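Local coordinates for protein glucoamylase (PDB 1LF6) that hydrolyses starch-like glucans, removing successive terminal (1->4)-linked alpha-D-glucose units from the non-reducing ends of the chains and releasing beta-D-glucose, at residues Y269-L272 against K273-I277; K483-D486 against N487-T491. All blocks are in the same frame, centred on the assembly; numbering follows the deposited sequence.

Contact 1: Y269-L272 against K273-I277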
loop_
_atom_site.group_PDB
_atom_site.type_symbol
_atom_site.label_atom_id
_atom_site.label_comp_id
_atom_site.label_asym_id
_atom_site.label_seq_id
_atom_site.Cartn_x
_atom_site.Cartn_y
_atom_site.Cartn_z
ATOM N N TYR A 269 20.657 -1.111 22.136
ATOM C CA TYR A 269 20.240 -0.476 20.894
ATOM C C TYR A 269 20.858 -1.065 19.625
ATOM O O TYR A 269 20.138 -1.554 18.753
ATOM C CB TYR A 269 20.527 1.026 20.936
ATOM C CG TYR A 269 20.068 1.733 19.686
ATOM C CD1 TYR A 269 18.712 1.975 19.455
ATOM C CD2 TYR A 269 20.979 2.097 18.699
ATOM C CE1 TYR A 269 18.277 2.561 18.266
ATOM C CE2 TYR A 269 20.558 2.681 17.508
ATOM C CZ TYR A 269 19.207 2.912 17.297
ATOM O OH TYR A 269 18.792 3.499 16.124
ATOM N N ASN A 270 22.182 -1.008 19.511
ATOM C CA ASN A 270 22.855 -1.534 18.326
ATOM C C ASN A 270 22.504 -2.987 18.058
ATOM O O ASN A 270 22.434 -3.413 16.906
ATOM C CB ASN A 270 24.373 -1.395 18.455
ATOM C CG ASN A 270 24.828 0.049 18.409
ATOM O OD1 ASN A 270 24.470 0.797 17.496
ATOM N ND2 ASN A 270 25.622 0.450 19.392
ATOM N N ASN A 271 22.281 -3.749 19.122
ATOM C CA ASN A 271 21.932 -5.153 18.974
ATOM C C ASN A 271 20.560 -5.287 18.312
ATOM O O ASN A 271 20.391 -6.062 17.373
ATOM C CB ASN A 271 21.919 -5.845 20.337
ATOM C CG ASN A 271 22.859 -7.026 20.392
ATOM O OD1 ASN A 271 22.789 -7.931 19.554
ATOM N ND2 ASN A 271 23.747 -7.030 21.384
ATOM N N LEU A 272 19.586 -4.531 18.812
ATOM C CA LEU A 272 18.233 -4.558 18.265
ATOM C C LEU A 272 18.244 -4.130 16.809
ATOM O O LEU A 272 17.615 -4.755 15.958
ATOM C CB LEU A 272 17.313 -3.615 19.046
ATOM C CG LEU A 272 16.822 -4.038 20.429
ATOM C CD1 LEU A 272 15.995 -2.909 21.024
ATOM C CD2 LEU A 272 15.993 -5.311 20.326
ATOM N N LYS A 273 18.964 -3.050 16.536
ATOM C CA LYS A 273 19.059 -2.517 15.191
ATOM C C LYS A 273 19.707 -3.521 14.239
ATOM O O LYS A 273 19.181 -3.789 13.157
ATOM C CB LYS A 273 19.854 -1.214 15.212
ATOM C CG LYS A 273 19.917 -0.504 13.877
ATOM C CD LYS A 273 20.636 0.821 14.012
ATOM C CE LYS A 273 20.955 1.408 12.654
ATOM N NZ LYS A 273 21.799 2.625 12.785
ATOM N N ASN A 274 20.843 -4.081 14.641
ATOM C CA ASN A 274 21.523 -5.051 13.802
ATOM C C ASN A 274 20.667 -6.297 13.568
ATOM O O ASN A 274 20.667 -6.857 12.471
ATOM C CB ASN A 274 22.874 -5.446 14.419
ATOM C CG ASN A 274 23.868 -4.290 14.448
ATOM O OD1 ASN A 274 23.922 -3.480 13.523
ATOM N ND2 ASN A 274 24.667 -4.221 15.505
ATOM N N ASN A 275 19.940 -6.731 14.594
ATOM C CA ASN A 275 19.082 -7.908 14.467
ATOM C C ASN A 275 17.958 -7.631 13.471
ATOM O O ASN A 275 17.550 -8.511 12.712
ATOM C CB ASN A 275 18.473 -8.286 15.823
ATOM C CG ASN A 275 19.501 -8.847 16.797
ATOM O OD1 ASN A 275 19.196 -9.088 17.965
ATOM N ND2 ASN A 275 20.721 -9.063 16.317
ATOM N N TYR A 276 17.453 -6.401 13.490
ATOM C CA TYR A 276 16.380 -6.010 12.585
ATOM C C TYR A 276 16.904 -6.082 11.158
ATOM O O TYR A 276 16.283 -6.696 10.284
ATOM C CB TYR A 276 15.913 -4.584 12.903
ATOM C CG TYR A 276 14.782 -4.079 12.028
ATOM C CD1 TYR A 276 13.450 -4.344 12.344
ATOM C CD2 TYR A 276 15.049 -3.326 10.885
ATOM C CE1 TYR A 276 12.404 -3.866 11.538
ATOM C CE2 TYR A 276 14.016 -2.846 10.074
ATOM C CZ TYR A 276 12.700 -3.118 10.407
ATOM O OH TYR A 276 11.687 -2.636 9.607
ATOM N N ILE A 277 18.065 -5.470 10.941
ATOM C CA ILE A 277 18.700 -5.443 9.627
ATOM C C ILE A 277 19.072 -6.836 9.119
ATOM O O ILE A 277 18.801 -7.168 7.964
ATOM C CB ILE A 277 19.971 -4.557 9.650
ATOM C CG1 ILE A 277 19.586 -3.113 9.968
ATOM C CG2 ILE A 277 20.696 -4.633 8.313
ATOM C CD1 ILE A 277 20.776 -2.194 10.214
#
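Lys-273 and Tyr-269 sit one turn apart on helix 269-284, joined first through the backbone: Lys-273 N donates to Tyr-269 O at 2.9 Å, an almost straight bond. The lysine then runs outward from its CB, which lies 3.6 Å from that same Tyr-269 O. From there CG is set anti to the backbone N (chi1 -175°) and the chain runs fully extended, which carries CD past the far end of the tyrosine ring, 3.9 Å from Tyr-269 OH and 4.0 Å from Tyr-269 CE2. The methylene approaches the ring obliquely. The ammonium then goes on to Asp-123 OD2 in a salt bridge, with the ring of Phe-100 as a cation-pi neighbour.

The asparagines form the more solvent-facing flank. Asn-274 ND2 comes to 2.8 Å from Asn-270 O, but the angle is too poor for a hydrogen bond; that carbonyl instead takes Asn-274 N. Asn-271 and Asn-275 bring their amides near each other, OD1 of Asn-271 to ND2 of Asn-275 at 4.0 Å, too long for a hydrogen bond, and with planes 62° apart they do not stack either.

The buried flank faces the large antiparallel sheet of the N-terminal domain. Leu-272 and Lys-273 both rest on Phe-125 of strand 118-126, and Tyr-276 touches Thr-126 while its OH bonds to Leu-105 O. Tyr-269 also makes a cation-pi contact with Lys-136 of strand 132-141, so side chains of the first turns reach both of these paired strands.

Contact 2: K483-D486 against N487-T491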
loop_
_atom_site.group_PDB
_atom_site.type_symbol
_atom_site.label_atom_id
_atom_site.label_comp_id
_atom_site.label_asym_id
_atom_site.label_seq_id
_atom_site.Cartn_x
_atom_site.Cartn_y
_atom_site.Cartn_z
ATOM N N LYS A 483 -12.742 -16.383 -29.148
ATOM C CA LYS A 483 -13.148 -16.023 -30.508
ATOM C C LYS A 483 -14.156 -14.869 -30.520
ATOM O O LYS A 483 -14.357 -14.231 -31.550
ATOM C CB LYS A 483 -13.770 -17.234 -31.225
ATOM C CG LYS A 483 -12.793 -18.323 -31.669
ATOM C CD LYS A 483 -11.895 -17.848 -32.801
ATOM C CE LYS A 483 -11.283 -19.017 -33.578
ATOM N NZ LYS A 483 -10.356 -19.858 -32.774
ATOM N N LEU A 484 -14.787 -14.605 -29.382
ATOM C CA LEU A 484 -15.780 -13.534 -29.291
ATOM C C LEU A 484 -15.251 -12.194 -28.782
ATOM O O LEU A 484 -15.930 -11.174 -28.903
ATOM C CB LEU A 484 -16.939 -13.980 -28.401
ATOM C CG LEU A 484 -17.740 -15.176 -28.923
ATOM C CD1 LEU A 484 -18.823 -15.530 -27.931
ATOM C CD2 LEU A 484 -18.340 -14.843 -30.285
ATOM N N ILE A 485 -14.050 -12.198 -28.212
ATOM C CA ILE A 485 -13.457 -10.974 -27.688
ATOM C C ILE A 485 -13.551 -9.832 -28.697
ATOM O O ILE A 485 -14.037 -8.747 -28.374
ATOM C CB ILE A 485 -11.972 -11.195 -27.296
ATOM C CG1 ILE A 485 -11.890 -12.081 -26.052
ATOM C CG2 ILE A 485 -11.281 -9.850 -27.039
ATOM C CD1 ILE A 485 -10.474 -12.407 -25.625
ATOM N N ASP A 486 -13.105 -10.088 -29.923
ATOM C CA ASP A 486 -13.129 -9.071 -30.962
ATOM C C ASP A 486 -14.533 -8.615 -31.304
ATOM O O ASP A 486 -14.803 -7.420 -31.367
ATOM C CB ASP A 486 -12.434 -9.586 -32.226
ATOM C CG ASP A 486 -10.935 -9.702 -32.054
ATOM O OD1 ASP A 486 -10.249 -10.096 -33.019
ATOM O OD2 ASP A 486 -10.444 -9.394 -30.946
ATOM N N ASN A 487 -15.439 -9.559 -31.519
ATOM C CA ASN A 487 -16.799 -9.179 -31.873
ATOM C C ASN A 487 -17.537 -8.447 -30.765
ATOM O O ASN A 487 -18.464 -7.692 -31.038
ATOM C CB ASN A 487 -17.589 -10.404 -32.330
ATOM C CG ASN A 487 -17.408 -10.683 -33.819
ATOM O OD1 ASN A 487 -16.338 -10.444 -34.384
ATOM N ND2 ASN A 487 -18.449 -11.200 -34.454
ATOM N N LEU A 488 -17.115 -8.638 -29.522
ATOM C CA LEU A 488 -17.780 -7.965 -28.414
ATOM C C LEU A 488 -17.124 -6.668 -27.940
ATOM O O LEU A 488 -17.806 -5.801 -27.399
ATOM C CB LEU A 488 -17.903 -8.915 -27.219
ATOM C CG LEU A 488 -18.870 -10.092 -27.376
ATOM C CD1 LEU A 488 -18.737 -11.032 -26.193
ATOM C CD2 LEU A 488 -20.290 -9.573 -27.480
ATOM N N THR A 489 -15.823 -6.505 -28.164
ATOM C CA THR A 489 -15.144 -5.318 -27.647
ATOM C C THR A 489 -14.375 -4.450 -28.638
ATOM O O THR A 489 -13.953 -3.346 -28.298
ATOM C CB THR A 489 -14.168 -5.720 -26.518
ATOM O OG1 THR A 489 -13.086 -6.477 -27.070
ATOM C CG2 THR A 489 -14.876 -6.581 -25.479
ATOM N N TYR A 490 -14.188 -4.945 -29.855
ATOM C CA TYR A 490 -13.451 -4.197 -30.866
ATOM C C TYR A 490 -14.380 -3.378 -31.775
ATOM O O TYR A 490 -15.105 -3.932 -32.601
ATOM C CB TYR A 490 -12.608 -5.169 -31.701
ATOM C CG TYR A 490 -11.669 -4.508 -32.684
ATOM C CD1 TYR A 490 -11.915 -4.560 -34.057
ATOM C CD2 TYR A 490 -10.517 -3.856 -32.245
ATOM C CE1 TYR A 490 -11.033 -3.983 -34.969
ATOM C CE2 TYR A 490 -9.629 -3.275 -33.145
ATOM C CZ TYR A 490 -9.891 -3.345 -34.505
ATOM O OH TYR A 490 -9.006 -2.790 -35.398
ATOM N N THR A 491 -14.361 -2.058 -31.623
ATOM C CA THR A 491 -15.208 -1.220 -32.459
ATOM C C THR A 491 -14.496 -0.872 -33.764
ATOM O O THR A 491 -13.268 -0.835 -33.831
ATOM C CB THR A 491 -15.608 0.099 -31.751
ATOM O OG1 THR A 491 -16.616 0.771 -32.524
ATOM C CG2 THR A 491 -14.391 1.017 -31.590
HETATM O O HOH W 1 -14.309 -12.073 -32.852
#
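Thr-489 reaches back to Ile-485 in the last turn of helix 468-489, where the chain leaves the helix for the short strand 490-491 in the catalytic domain, the (alpha/alpha) barrel of family GH15. The threonine hydroxyl occupies the position between the backbone N and the carbonyl carbon (chi1 68°), and from there OG1 donates to Ile-485 O at 2.8 Å, arriving well above the carbonyl plane. Thr-489 N donates to the same oxygen at 2.9 Å, so one residue grips this carbonyl twice; Leu-488 N adds a weak third bond. Ile-485 brings its CG2 methyl alongside the hydroxyl, 3.8 Å from Thr-489 OG1, the two side chains pointing the same way. The side chain of Thr-489 is about 10 Å from that of Glu-435, probably the proton acceptor of the active site.

On another flank, Leu-488 lays CD1 4.1 Å from Leu-484 CB, a single apolar touch. Tyr-490, the first residue to leave helical geometry, still donates its N to Asp-486 O, and its CB comes within 3.2 Å of that oxygen. With CG anti to N (chi1 -173°), the ring swings away from the turn to meet Tyr-502 edge-to-face. The hydroxyl of Tyr-502 is hydrogen-bonded to Asp-486 OD2, which also holds a salt bridge to Lys-545. Beside the exposed Asn-487, a water approaches Lys-483 O at a doubtfully short 2.5 Å and donates to Asn-487 OD1 at 3.0 Å.

In the fold
Travelling from the N terminus, the chain first builds the antiparallel sheets of the N-terminal domain, passes helix 254-266, and reaches contact 1 at the start of helix 269-284, which lies against strands of that domain before the chain moves on. Contact 2 comes some two hundred residues later, at the end of helix 468-489, where the chain of the catalytic domain passes into strand 490-491, which pairs with 501-502. Each contact joins consecutive residues, so neither closes a loop; they follow in series, without nesting or crossing. They lie on opposite sides of the chain's centre, with centres about 58 Å apart and nearest atoms about 43 Å apart: one packs on the sheet of the N-terminal domain, the other lies in the helical barrel.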